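Local atomic coordinates of halohydrin dehalogenase (Rhizobium radiobacter, PDB entry 4IY1), a protein that probably catalyses the reversible closure of vicinal halohydrins to epoxides with release of halide, using the Rossmann-type fold of short-chain dehydrogenases/reductases. Residues Glu190-Ser195 against Val199-Lys204; Ser143-Ala148 against Pro184-Ser189; Glu61-Val66 against Ala112-Ser117; Ile127-Ser132 against Ser153-Ala158; Glu33-Gln38 against Glu42-Thr47. The protein carries 37 engineered substitutions. One frame throughout, in Å; residues are numbered along the deposited sequence.

Contact 1: Glu190-Ser195 against Val199-Lys204; sequences EPWKTS and VAWVRK. Engineered in segment 190-195: Ser-195 (natural residue Asn). Engineered in segment 199-204: Trp-201 (natural residue His), Arg-203 (natural residue Lys).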
# COMPACT_ATOMS: atom_id res chain seq x y z
N GLU B 190 26.63 8.34 -17.29
CA GLU B 190 26.08 9.02 -18.46
C GLU B 190 24.93 8.23 -19.04
O GLU B 190 25.07 7.04 -19.32
CB GLU B 190 27.17 9.20 -19.51
CG GLU B 190 28.57 9.29 -18.90
CD GLU B 190 29.56 9.87 -19.88
OE1 GLU B 190 29.43 9.58 -21.09
OE2 GLU B 190 30.46 10.61 -19.44
N PRO B 191 23.79 8.91 -19.28
CA PRO B 191 23.65 10.36 -19.33
C PRO B 191 23.26 11.01 -17.99
O PRO B 191 23.04 12.22 -17.93
CB PRO B 191 22.52 10.58 -20.35
CG PRO B 191 21.72 9.30 -20.33
CD PRO B 191 22.54 8.22 -19.68
N TRP B 192 23.16 10.22 -16.93
CA TRP B 192 22.48 10.66 -15.71
C TRP B 192 23.21 11.67 -14.90
O TRP B 192 22.58 12.54 -14.29
CB TRP B 192 22.06 9.47 -14.85
CG TRP B 192 20.92 8.77 -15.50
CD1 TRP B 192 20.98 7.65 -16.31
CD2 TRP B 192 19.56 9.32 -15.71
NE1 TRP B 192 19.79 7.44 -16.93
CE2 TRP B 192 18.87 8.37 -16.57
CE3 TRP B 192 18.85 10.39 -15.19
CZ2 TRP B 192 17.54 8.52 -16.91
CZ3 TRP B 192 17.52 10.56 -15.57
CH2 TRP B 192 16.87 9.63 -16.39
N LYS B 193 24.53 11.54 -14.83
CA LYS B 193 25.37 12.55 -14.17
C LYS B 193 25.86 13.66 -15.11
O LYS B 193 26.20 14.75 -14.66
CB LYS B 193 26.55 11.88 -13.44
CG LYS B 193 26.23 11.47 -12.00
CD LYS B 193 27.50 11.19 -11.21
CE LYS B 193 27.88 9.71 -11.26
NZ LYS B 193 27.23 8.96 -10.14
N THR B 194 25.78 13.43 -16.42
CA THR B 194 26.35 14.38 -17.39
C THR B 194 25.34 15.24 -18.17
O THR B 194 25.53 16.44 -18.34
CB THR B 194 27.34 13.70 -18.35
OG1 THR B 194 26.65 12.71 -19.12
CG2 THR B 194 28.50 13.04 -17.56
N SER B 195 24.25 14.63 -18.64
CA SER B 195 23.32 15.35 -19.49
C SER B 195 22.40 16.30 -18.72
O SER B 195 21.52 15.85 -17.97
CB SER B 195 22.49 14.39 -20.32
OG SER B 195 21.24 14.98 -20.66
N VAL B 199 19.86 15.48 -15.55
CA VAL B 199 20.15 16.06 -14.26
C VAL B 199 18.98 16.90 -13.75
O VAL B 199 18.64 16.86 -12.56
CB VAL B 199 21.46 16.87 -14.29
CG1 VAL B 199 21.49 17.89 -13.16
CG2 VAL B 199 22.65 15.93 -14.20
N ALA B 200 18.26 17.53 -14.68
CA ALA B 200 17.15 18.38 -14.31
C ALA B 200 15.94 17.52 -13.92
O ALA B 200 15.16 17.89 -13.06
CB ALA B 200 16.79 19.34 -15.44
N TRP B 201 15.78 16.40 -14.62
CA TRP B 201 14.71 15.45 -14.34
C TRP B 201 14.84 14.87 -12.95
O TRP B 201 13.86 14.81 -12.19
CB TRP B 201 14.71 14.35 -15.39
CG TRP B 201 13.52 13.44 -15.34
CD1 TRP B 201 12.30 13.57 -16.02
CD2 TRP B 201 13.41 12.17 -14.60
NE1 TRP B 201 11.48 12.49 -15.76
CE2 TRP B 201 12.08 11.64 -14.88
CE3 TRP B 201 14.25 11.48 -13.73
CZ2 TRP B 201 11.62 10.48 -14.29
CZ3 TRP B 201 13.79 10.29 -13.16
CH2 TRP B 201 12.49 9.82 -13.41
N VAL B 202 16.07 14.54 -12.55
CA VAL B 202 16.31 13.95 -11.25
C VAL B 202 15.99 14.95 -10.14
O VAL B 202 15.19 14.66 -9.22
CB VAL B 202 17.74 13.41 -11.12
CG1 VAL B 202 18.05 13.07 -9.67
CG2 VAL B 202 17.93 12.19 -12.01
N ARG B 203 16.46 16.18 -10.33
CA ARG B 203 16.24 17.24 -9.36
C ARG B 203 14.78 17.62 -9.27
O ARG B 203 14.31 18.04 -8.21
CB ARG B 203 17.11 18.47 -9.69
CG ARG B 203 18.60 18.14 -9.83
CD ARG B 203 19.46 19.39 -9.97
NE ARG B 203 19.83 19.92 -8.66
CZ ARG B 203 19.18 20.89 -8.04
NH1 ARG B 203 18.13 21.47 -8.61
NH2 ARG B 203 19.58 21.30 -6.84
N LYS B 204 14.05 17.43 -10.35
CA LYS B 204 12.63 17.69 -10.37
C LYS B 204 11.79 16.66 -9.58
O LYS B 204 10.88 17.03 -8.84
CB LYS B 204 12.13 17.77 -11.80
CG LYS B 204 10.77 18.41 -11.94
CD LYS B 204 10.47 18.63 -13.41
CE LYS B 204 9.10 19.25 -13.61
NZ LYS B 204 8.83 19.36 -15.07
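Val-199 and Ser-195 tie the two segments together through one backbone bond: Val-199 N donates to Ser-195 O at 3.0 Å, and the N-H points almost straight at the oxygen (171°). Ser-195, engineered, is the N-cap of helix 196-205, and this is the first i to i+4 bond of that helix. The chain turns back here, so that Trp-192 and Val-199 lie 6.1 Å apart, CA to CA. Val-199 sets its CG2 methyl 3.4 Å from Trp-192 O. Deeper in, the benzene half of the Trp-192 indole reaches across to the new helix. Its CE3 meets Val-202 CG2 at 3.8 Å. Its CZ3 lies 3.9 Å from CE3 of Trp-201, an engineered residue, the two six-membered rings meeting obliquely with planes at 65°. Trp-201 gets there because CG stands opposite its backbone N (chi1 -171°), swinging the indole toward Trp-192. At the polar start of the helix, Ser-195 OG hydrogen-bonds His-198 ND1. Trp-249 of a second subunit sets edge-to-face contacts with both indoles. The whole is a tight corner between a short helix and N-capped helix 196-205, whose aromatic cluster is completed across a subunit interface.

Contact 2: Ser143-Ala148 against Pro184-Ser189; sequences STYASA and PYYYPS. Engineered in segment 143-148: Ala-146 (natural residue Thr). Engineered in segment 184-189: Tyr-186 (natural residue Phe), Ser-189 (natural residue Thr).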
# COMPACT_ATOMS: atom_id res chain seq x y z
N SER B 143 4.74 -1.40 -18.88
CA SER B 143 3.79 -2.27 -18.21
C SER B 143 4.28 -3.69 -17.91
O SER B 143 4.10 -4.21 -16.81
CB SER B 143 2.47 -2.32 -18.99
OG SER B 143 2.44 -3.42 -19.88
N THR B 144 4.94 -4.32 -18.87
CA THR B 144 5.52 -5.63 -18.63
C THR B 144 6.54 -5.58 -17.50
O THR B 144 6.56 -6.45 -16.62
CB THR B 144 6.23 -6.18 -19.90
OG1 THR B 144 7.19 -5.23 -20.35
CG2 THR B 144 5.22 -6.45 -21.02
N TYR B 145 7.40 -4.56 -17.52
CA TYR B 145 8.42 -4.40 -16.50
C TYR B 145 7.83 -4.14 -15.10
O TYR B 145 8.29 -4.72 -14.12
CB TYR B 145 9.36 -3.24 -16.88
CG TYR B 145 10.53 -3.11 -15.93
CD1 TYR B 145 10.51 -2.18 -14.91
CD2 TYR B 145 11.67 -3.88 -16.09
CE1 TYR B 145 11.62 -2.00 -14.09
CE2 TYR B 145 12.76 -3.73 -15.27
CZ TYR B 145 12.76 -2.75 -14.29
OH TYR B 145 13.82 -2.68 -13.41
N ALA B 146 6.86 -3.25 -15.01
CA ALA B 146 6.33 -2.84 -13.71
C ALA B 146 5.73 -4.08 -13.07
O ALA B 146 5.86 -4.30 -11.87
CB ALA B 146 5.26 -1.76 -13.88
N SER B 147 5.00 -4.84 -13.88
CA SER B 147 4.22 -5.96 -13.36
C SER B 147 5.06 -7.16 -12.94
O SER B 147 4.85 -7.71 -11.87
CB SER B 147 3.08 -6.33 -14.32
OG SER B 147 3.52 -7.24 -15.29
N ALA B 148 6.09 -7.47 -13.71
CA ALA B 148 7.05 -8.51 -13.29
C ALA B 148 7.83 -8.16 -12.05
O ALA B 148 8.07 -9.01 -11.16
CB ALA B 148 8.00 -8.87 -14.45
N PRO B 184 24.23 -0.18 -17.85
CA PRO B 184 22.99 0.42 -18.34
C PRO B 184 21.77 0.12 -17.46
O PRO B 184 20.69 0.69 -17.67
CB PRO B 184 22.80 -0.22 -19.72
CG PRO B 184 23.52 -1.54 -19.61
CD PRO B 184 24.70 -1.26 -18.74
N TYR B 185 21.94 -0.82 -16.51
CA TYR B 185 20.88 -1.21 -15.59
C TYR B 185 21.11 -0.52 -14.24
O TYR B 185 21.89 -1.02 -13.43
CB TYR B 185 20.89 -2.75 -15.39
CG TYR B 185 20.82 -3.55 -16.68
CD1 TYR B 185 19.61 -3.73 -17.34
CD2 TYR B 185 21.97 -4.11 -17.24
CE1 TYR B 185 19.54 -4.42 -18.54
CE2 TYR B 185 21.91 -4.84 -18.43
CZ TYR B 185 20.70 -4.97 -19.08
OH TYR B 185 20.63 -5.67 -20.26
N TYR B 186 20.46 0.62 -13.98
CA TYR B 186 19.46 1.24 -14.86
C TYR B 186 19.71 2.74 -14.95
O TYR B 186 18.93 3.45 -15.61
CB TYR B 186 18.02 1.02 -14.34
CG TYR B 186 17.53 -0.40 -14.55
CD1 TYR B 186 16.93 -0.79 -15.74
CD2 TYR B 186 17.80 -1.39 -13.60
CE1 TYR B 186 16.52 -2.09 -15.95
CE2 TYR B 186 17.43 -2.70 -13.82
CZ TYR B 186 16.78 -3.04 -14.98
OH TYR B 186 16.41 -4.35 -15.17
N TYR B 187 20.73 3.23 -14.26
CA TYR B 187 21.01 4.68 -14.25
C TYR B 187 22.49 4.95 -14.44
O TYR B 187 23.19 5.35 -13.49
CB TYR B 187 20.51 5.34 -12.95
CG TYR B 187 19.02 5.56 -12.93
CD1 TYR B 187 18.14 4.53 -12.58
CD2 TYR B 187 18.47 6.75 -13.39
CE1 TYR B 187 16.76 4.71 -12.62
CE2 TYR B 187 17.10 6.94 -13.44
CZ TYR B 187 16.24 5.93 -13.04
OH TYR B 187 14.87 6.15 -13.04
N PRO B 188 23.01 4.66 -15.66
CA PRO B 188 24.42 4.83 -15.95
C PRO B 188 24.86 6.30 -15.77
O PRO B 188 24.06 7.23 -15.98
CB PRO B 188 24.55 4.38 -17.42
CG PRO B 188 23.19 4.47 -17.98
CD PRO B 188 22.24 4.21 -16.83
N SER B 189 26.05 6.47 -15.19
CA SER B 189 26.64 7.79 -14.93
C SER B 189 26.36 8.77 -16.07
O SER B 189 25.79 9.85 -15.85
CB SER B 189 28.14 7.66 -14.69
OG SER B 189 28.40 6.89 -13.52
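Tyr-145 and Tyr-186 meet because their first torsions send the rings toward each other from opposite directions: Tyr-145 has CG opposite its backbone N (chi1 -174°), whereas in the engineered Tyr-186 CG lies beside the N (chi1 -74°). The long side chains bridge backbones whose CA atoms are 12.5 Å apart. The rings form an offset edge-to-face pair, planes at 62° and centroids 5.7 Å apart, with the edge of Tyr-145 presented to a face of Tyr-186. The leading atom is the phenol oxygen: Tyr-145 OH sits over that face toward its rim, 3.4 Å from Tyr-186 CZ. Behind it, Tyr-145 CE2 lies 4.1 Å from the same carbon. CB of Tyr-185 backs the opposite face, the peptide bond between Tyr-185 and Tyr-186 being cis. The two hydroxyls are held elsewhere, Tyr-145 OH by Arg-149 NH2 and Tyr-186 OH by Ala-82 O. Tyr-145 also packs on Ser-132. This grouping of Ser-132, Tyr-145 and Arg-149 is consistent with the Ser-Tyr-Arg catalytic triad of halohydrin dehalogenases, and the loop after strand 170-175 brings Tyr-186 against it; in this family that loop probably lines the halide site.

Contact 3: Glu61-Val66 against Ala112-Ser117; sequences ELIEAV and ANAVAS. Engineered in segment 112-117: Ala-112 (natural residue Val).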
# COMPACT_ATOMS: atom_id res chain seq x y z
N GLU B 61 22.93 -25.17 -10.58
CA GLU B 61 24.38 -25.39 -10.66
C GLU B 61 25.17 -24.28 -9.94
O GLU B 61 26.22 -24.55 -9.33
CB GLU B 61 24.82 -25.54 -12.11
CG GLU B 61 24.43 -24.37 -12.98
CD GLU B 61 25.26 -24.29 -14.24
OE1 GLU B 61 26.25 -25.04 -14.35
OE2 GLU B 61 24.97 -23.42 -15.09
N LEU B 62 24.63 -23.07 -9.88
CA LEU B 62 25.30 -22.01 -9.11
C LEU B 62 25.30 -22.31 -7.61
O LEU B 62 26.36 -22.40 -6.98
CB LEU B 62 24.71 -20.64 -9.40
CG LEU B 62 25.42 -19.47 -8.66
CD1 LEU B 62 26.82 -19.23 -9.22
CD2 LEU B 62 24.58 -18.19 -8.71
N ILE B 63 24.13 -22.52 -7.03
CA ILE B 63 24.02 -22.88 -5.63
C ILE B 63 24.91 -24.09 -5.24
O ILE B 63 25.58 -24.07 -4.20
CB ILE B 63 22.57 -23.16 -5.26
CG1 ILE B 63 21.68 -21.95 -5.59
CG2 ILE B 63 22.45 -23.53 -3.80
CD1 ILE B 63 21.99 -20.70 -4.81
N GLU B 64 24.87 -25.15 -6.03
CA GLU B 64 25.69 -26.34 -5.73
C GLU B 64 27.18 -26.02 -5.85
O GLU B 64 27.98 -26.47 -5.03
CB GLU B 64 25.33 -27.50 -6.65
CG GLU B 64 23.88 -27.93 -6.54
CD GLU B 64 23.56 -29.22 -7.30
OE1 GLU B 64 22.81 -30.05 -6.75
OE2 GLU B 64 24.02 -29.37 -8.46
N ALA B 65 27.55 -25.24 -6.86
CA ALA B 65 28.95 -24.91 -7.07
C ALA B 65 29.50 -24.06 -5.91
O ALA B 65 30.61 -24.29 -5.44
CB ALA B 65 29.13 -24.21 -8.41
N VAL B 66 28.70 -23.11 -5.43
CA VAL B 66 29.09 -22.29 -4.28
C VAL B 66 29.10 -23.14 -3.03
O VAL B 66 29.98 -22.99 -2.17
CB VAL B 66 28.10 -21.11 -4.04
CG1 VAL B 66 28.45 -20.38 -2.75
CG2 VAL B 66 28.08 -20.14 -5.24
N ALA B 112 15.62 -18.76 -5.06
CA ALA B 112 15.11 -19.04 -3.71
C ALA B 112 14.83 -20.55 -3.53
O ALA B 112 15.05 -21.09 -2.46
CB ALA B 112 13.86 -18.24 -3.40
N ASN B 113 14.11 -21.10 -4.50
CA ASN B 113 13.75 -22.52 -4.51
C ASN B 113 15.01 -23.42 -4.44
O ASN B 113 15.04 -24.36 -3.64
CB ASN B 113 12.88 -22.82 -5.75
CG ASN B 113 12.65 -24.31 -5.99
OD1 ASN B 113 13.36 -24.93 -6.77
ND2 ASN B 113 11.61 -24.86 -5.38
N ALA B 114 16.10 -23.01 -5.07
CA ALA B 114 17.38 -23.76 -4.97
C ALA B 114 18.08 -23.69 -3.60
O ALA B 114 18.79 -24.61 -3.21
CB ALA B 114 18.34 -23.35 -6.09
N VAL B 115 17.89 -22.61 -2.85
CA VAL B 115 18.70 -22.43 -1.67
C VAL B 115 17.91 -22.79 -0.42
O VAL B 115 18.47 -23.01 0.66
CB VAL B 115 19.33 -21.02 -1.61
CG1 VAL B 115 18.36 -19.99 -1.07
CG2 VAL B 115 20.59 -21.04 -0.77
N ALA B 116 16.59 -22.86 -0.56
CA ALA B 116 15.72 -22.75 0.60
C ALA B 116 15.85 -23.96 1.55
O ALA B 116 15.75 -23.84 2.77
CB ALA B 116 14.29 -22.56 0.15
N SER B 117 16.12 -25.14 0.99
CA SER B 117 15.98 -26.31 1.84
C SER B 117 17.22 -26.49 2.74
O SER B 117 17.07 -26.79 3.93
CB SER B 117 15.62 -27.56 1.03
OG SER B 117 16.71 -27.98 0.25
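A small apolar helix-to-helix contact joins helix 59-70 to the long helix 94-122, and Ile-63 meeting Ala-114 and Val-115 makes up all of it. The helices approach closely, with the CA atoms of Ile-63 and Val-115 6.6 Å apart, a spacing eased by the small Ala-114. Ile-63 directs its branches differently. CG1 lies beside the backbone N (chi1 -56°) and touches the Ala-114 methyl, CG1 to CB, at 3.7 Å. From there the terminal CD1 bends on to Val-115 and stops 4.2 Å from its CB, the two side chains crossing at about a right angle. The other branch, CG2, faces the backbone instead and lies 3.9 Å from Ala-114 O. The contact is purely van der Waals, in keeping with the burial of Ile-63 and Val-115. Farther round, Ile-63 also packs on Ile-5, and Val-115 on Val-73 and Ile-127. Helices 59-70 and 94-122 thus lie next to each other on one face of the parallel sheet, with strand 3-6 beneath the first, strand 126-130 beneath the second, and a third subunit packed against the outer side of helix 94-122.

Contact 4: Ile127-Ser132 against Ser153-Ala158; sequences IIFITS and SALANA. Engineered in segment 153-158: Ser-153 (natural residue Cys), Ala-154 (natural residue Thr).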
# COMPACT_ATOMS: atom_id res chain seq x y z
N ILE B 127 17.44 -13.87 2.52
CA ILE B 127 17.15 -13.81 1.11
C ILE B 127 16.64 -12.43 0.71
O ILE B 127 15.78 -11.86 1.38
CB ILE B 127 16.09 -14.86 0.74
CG1 ILE B 127 16.66 -16.28 1.01
CG2 ILE B 127 15.68 -14.73 -0.72
CD1 ILE B 127 15.71 -17.36 0.55
N ILE B 128 17.29 -11.85 -0.29
CA ILE B 128 17.05 -10.45 -0.66
C ILE B 128 16.91 -10.39 -2.16
O ILE B 128 17.78 -10.85 -2.87
CB ILE B 128 18.22 -9.55 -0.28
CG1 ILE B 128 18.33 -9.43 1.21
CG2 ILE B 128 18.06 -8.16 -0.90
CD1 ILE B 128 19.76 -9.20 1.69
N PHE B 129 15.72 -9.99 -2.62
CA PHE B 129 15.48 -9.74 -4.03
C PHE B 129 15.74 -8.25 -4.29
O PHE B 129 15.12 -7.38 -3.67
CB PHE B 129 14.01 -10.04 -4.35
CG PHE B 129 13.63 -11.50 -4.26
CD1 PHE B 129 12.31 -11.88 -4.34
CD2 PHE B 129 14.60 -12.49 -4.06
CE1 PHE B 129 11.93 -13.22 -4.26
CE2 PHE B 129 14.24 -13.82 -3.93
CZ PHE B 129 12.90 -14.18 -4.02
N ILE B 130 16.53 -7.95 -5.31
CA ILE B 130 16.56 -6.58 -5.81
C ILE B 130 15.54 -6.37 -6.92
O ILE B 130 15.68 -6.92 -8.01
CB ILE B 130 18.00 -6.13 -6.17
CG1 ILE B 130 18.88 -6.27 -4.94
CG2 ILE B 130 17.99 -4.65 -6.57
CD1 ILE B 130 20.34 -6.05 -5.22
N THR B 131 14.43 -5.68 -6.61
CA THR B 131 13.37 -5.49 -7.63
C THR B 131 13.38 -4.09 -8.27
O THR B 131 14.38 -3.69 -8.89
CB THR B 131 11.97 -5.92 -7.09
OG1 THR B 131 11.53 -4.99 -6.09
CG2 THR B 131 12.08 -7.35 -6.41
N SER B 132 12.29 -3.33 -8.14
CA SER B 132 12.23 -1.97 -8.66
C SER B 132 11.02 -1.20 -8.12
O SER B 132 9.94 -1.78 -7.96
CB SER B 132 12.15 -2.00 -10.17
OG SER B 132 11.88 -0.70 -10.66
N SER B 153 8.53 -8.61 -5.92
CA SER B 153 8.36 -8.05 -4.56
C SER B 153 7.34 -8.83 -3.73
O SER B 153 7.53 -8.98 -2.53
CB SER B 153 7.97 -6.58 -4.60
OG SER B 153 8.92 -5.81 -5.30
N ALA B 154 6.19 -9.13 -4.34
CA ALA B 154 5.13 -9.92 -3.70
C ALA B 154 5.63 -11.33 -3.37
O ALA B 154 5.31 -11.91 -2.32
CB ALA B 154 3.92 -9.99 -4.63
N LEU B 155 6.47 -11.88 -4.25
CA LEU B 155 7.08 -13.18 -3.96
C LEU B 155 7.95 -13.13 -2.71
O LEU B 155 7.89 -14.02 -1.83
CB LEU B 155 7.85 -13.71 -5.17
CG LEU B 155 8.63 -15.00 -4.92
CD1 LEU B 155 7.63 -16.14 -4.66
CD2 LEU B 155 9.52 -15.32 -6.11
N ALA B 156 8.65 -12.03 -2.55
CA ALA B 156 9.49 -11.85 -1.37
C ALA B 156 8.64 -11.77 -0.12
O ALA B 156 9.03 -12.27 0.95
CB ALA B 156 10.35 -10.59 -1.49
N ASN B 157 7.57 -11.00 -0.19
CA ASN B 157 6.77 -10.78 0.98
C ASN B 157 6.06 -12.11 1.36
O ASN B 157 5.93 -12.46 2.54
CB ASN B 157 5.75 -9.68 0.70
CG ASN B 157 4.79 -9.48 1.86
OD1 ASN B 157 3.70 -10.07 1.89
ND2 ASN B 157 5.28 -8.83 2.91
N ALA B 158 5.64 -12.87 0.35
CA ALA B 158 4.98 -14.14 0.61
C ALA B 158 5.98 -15.15 1.20
O ALA B 158 5.69 -15.80 2.16
CB ALA B 158 4.32 -14.68 -0.64
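Ser-153 OG, on an engineered residue, takes part in two hydrogen bonds: Thr-131 OG1 donates to it at 2.8 Å, and it in turn bonds the carbonyl oxygen of Arg-149 one turn earlier in its helix. The contact lies inside a beta-alpha-beta unit of the Rossmann fold, where helix 143-163 packs on strand 126-130 before the chain returns in strand 170-175. Thr-131 stands just past the strand end, and its OG1 takes the crowded position between backbone N and carbonyl carbon (chi1 70°). That turns the hydroxyl to the serine, while the methyl CG2 lies 3.8 Å from Ser-153 N. The buried polar pair is thereby satisfied within the helix-strand interface, and the strand end is tethered to the helix.

Farther back along the strand the chemistry becomes apolar. Phe-129 points at the helix and lays the CD1-CE1 side of its ring along Ala-156 and Leu-155: CD1 rests 3.7 Å from the Ala-156 methyl, where the small residue allows the CA atoms to come within 6.9 Å. Around the interface, Phe-129 also packs on Ser-78, Pro-108 and Leu-159, and Ala-156 on Ala-172. Leu-155 supplies the last touch, with CD2 3.7 Å from Phe-129 CE1, and CG at the ring edge, in its plane, 3.8 Å from the same carbon.

Contact 5: Glu33-Gln38 against Glu42-Thr47; sequences ESFKHQ and EAFAET. Engineered in segment 33-38: His-37 (natural residue Gln), Gln-38 (natural residue Lys).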
# COMPACT_ATOMS: atom_id res chain seq x y z
N GLU B 33 26.68 -13.07 -16.25
CA GLU B 33 26.54 -13.71 -17.55
C GLU B 33 27.92 -13.80 -18.20
O GLU B 33 28.32 -14.84 -18.74
CB GLU B 33 25.55 -12.90 -18.41
CG GLU B 33 25.02 -13.61 -19.63
CD GLU B 33 23.85 -12.88 -20.28
OE1 GLU B 33 23.07 -12.23 -19.56
OE2 GLU B 33 23.68 -12.98 -21.52
N SER B 34 28.71 -12.75 -18.01
CA SER B 34 29.99 -12.65 -18.68
C SER B 34 31.00 -13.63 -18.09
O SER B 34 32.05 -13.88 -18.69
CB SER B 34 30.51 -11.23 -18.62
OG SER B 34 31.22 -11.00 -17.42
N PHE B 35 30.70 -14.20 -16.93
CA PHE B 35 31.61 -15.18 -16.34
C PHE B 35 31.53 -16.52 -17.05
O PHE B 35 32.03 -17.52 -16.55
CB PHE B 35 31.36 -15.36 -14.85
CG PHE B 35 31.64 -14.15 -14.02
CD1 PHE B 35 31.16 -14.05 -12.73
CD2 PHE B 35 32.31 -13.06 -14.57
CE1 PHE B 35 31.36 -12.90 -11.98
CE2 PHE B 35 32.57 -11.93 -13.81
CZ PHE B 35 32.10 -11.85 -12.52
N LYS B 36 30.78 -16.56 -18.16
CA LYS B 36 30.80 -17.69 -19.09
C LYS B 36 32.19 -17.84 -19.71
O LYS B 36 32.74 -18.93 -19.78
CB LYS B 36 29.79 -17.45 -20.21
CG LYS B 36 28.36 -17.80 -19.84
CD LYS B 36 27.44 -17.78 -21.06
CE LYS B 36 27.83 -16.68 -22.02
NZ LYS B 36 26.78 -15.64 -22.06
N HIS B 37 32.73 -16.71 -20.15
CA HIS B 37 34.06 -16.65 -20.73
C HIS B 37 35.11 -16.45 -19.68
O HIS B 37 35.16 -15.39 -19.03
CB HIS B 37 34.09 -15.49 -21.71
CG HIS B 37 32.80 -15.30 -22.46
ND1 HIS B 37 32.08 -14.17 -22.39
CD2 HIS B 37 32.07 -16.19 -23.24
CE1 HIS B 37 30.97 -14.30 -23.15
NE2 HIS B 37 30.97 -15.53 -23.68
N GLN B 38 36.03 -17.41 -19.57
CA GLN B 38 37.08 -17.36 -18.55
C GLN B 38 38.04 -16.16 -18.65
O GLN B 38 38.64 -15.77 -17.65
CB GLN B 38 37.87 -18.66 -18.51
CG GLN B 38 38.94 -18.74 -19.58
CD GLN B 38 39.95 -19.83 -19.29
OE1 GLN B 38 39.80 -20.60 -18.34
NE2 GLN B 38 40.99 -19.89 -20.11
N GLU B 42 38.49 -14.10 -15.18
CA GLU B 42 39.83 -13.95 -14.59
C GLU B 42 40.21 -12.49 -14.46
O GLU B 42 40.81 -12.08 -13.47
CB GLU B 42 40.86 -14.72 -15.42
CG GLU B 42 40.83 -16.22 -15.18
CD GLU B 42 41.53 -17.01 -16.27
OE1 GLU B 42 41.95 -16.42 -17.29
OE2 GLU B 42 41.69 -18.24 -16.08
N ALA B 43 39.81 -11.70 -15.44
CA ALA B 43 39.98 -10.26 -15.35
C ALA B 43 39.20 -9.66 -14.16
O ALA B 43 39.56 -8.61 -13.64
CB ALA B 43 39.59 -9.58 -16.66
N PHE B 44 38.17 -10.38 -13.71
CA PHE B 44 37.34 -9.90 -12.61
C PHE B 44 37.89 -10.45 -11.30
O PHE B 44 37.91 -9.76 -10.28
CB PHE B 44 35.87 -10.32 -12.80
CG PHE B 44 34.94 -9.84 -11.71
CD1 PHE B 44 34.08 -8.76 -11.93
CD2 PHE B 44 34.88 -10.49 -10.48
CE1 PHE B 44 33.23 -8.32 -10.92
CE2 PHE B 44 33.98 -10.10 -9.50
CZ PHE B 44 33.19 -8.99 -9.70
N ALA B 45 38.39 -11.68 -11.34
CA ALA B 45 38.99 -12.23 -10.15
C ALA B 45 40.25 -11.45 -9.78
O ALA B 45 40.50 -11.17 -8.61
CB ALA B 45 39.28 -13.71 -10.33
N GLU B 46 40.96 -10.99 -10.81
CA GLU B 46 42.19 -10.22 -10.62
C GLU B 46 41.87 -8.85 -10.02
O GLU B 46 42.39 -8.50 -8.95
CB GLU B 46 42.92 -10.07 -11.97
CG GLU B 46 43.74 -8.79 -12.11
CD GLU B 46 45.12 -8.91 -11.49
OE1 GLU B 46 45.46 -10.00 -10.99
OE2 GLU B 46 45.87 -7.91 -11.50
N THR B 47 41.02 -8.09 -10.70
CA THR B 47 40.60 -6.80 -10.19
C THR B 47 40.06 -6.90 -8.76
O THR B 47 40.39 -6.07 -7.92
CB THR B 47 39.55 -6.15 -11.09
OG1 THR B 47 40.03 -6.12 -12.44
CG2 THR B 47 39.26 -4.73 -10.62
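Phe-35 is the first residue of segment 33-38 to meet helix 38-47, reaching Phe-44 from a 3-10 turn that spans residues 33-36. The turn starts at Glu-33, whose carbonyl oxygen accepts Lys-36 N (Glu-33 O to Lys-36 N 3.1 Å). Next, the Ser-34 hydroxyl is tied to Lys-10 NZ. The Phe-35 CG lies beside the backbone N (chi1 -65°), and the ring extends toward the helix until Phe-35 CZ stands over the centre of the Phe-44 ring, 3.5 Å above its plane. This is an edge-to-face pair, the edge of Phe-35 to the face of Phe-44, with centroids 4.9 Å apart and planes at 61°. Phe-35 CE2 lies 3.8 Å from Phe-44 CB. Val-9 and Pro-53 pack against both rings, so the pair is buried although much of the segment is exposed.

Beyond Lys-36 the chain leaves the 3-10 turn, and His-37, engineered, is the N-cap of the helix. Gln-38, also engineered, opens the helix: its carbonyl oxygen accepts Glu-42 N at 3.0 Å, with an N-H...O angle of 151°. The two side chains run alongside each other in the same direction toward the surface. Gln-38 OE1 and Glu-42 OE2 remain 3.8 Å apart and are not bonded to each other. Glu-42 CG, set beside its own backbone N, passes 3.3 Å from Gln-38 O. This corner follows strand 27-30 at a Rossmann-fold position which in cofactor-dependent relatives lies near the adenosine end of the dinucleotide site; here it joins a 3-10 turn to an N-capped helix over an aromatic pair.

Contact 4 is the most central, 9 Å from the chain centre, and combines an apolar ring with a buried hydroxyl pair; contact 3, between helices 59-70 and 94-122, the second of which leads to strand 126-130, is wholly apolar. These two touch through Ala-112 and Phe-129. Contact 2, buried as well, shares helix 143-163 with contact 4 and adds polar aromatics. Contacts 1 and 5 are partly buried corners, each joining a capped helix start to an aromatic pair, but about 31 Å apart between centres. Contact 1 touches contact 2 through Tyr-187 and Trp-192 and meets a second subunit, whereas contact 5 meets no other chain. Contacts 2, 3 and 4 all border the third subunit.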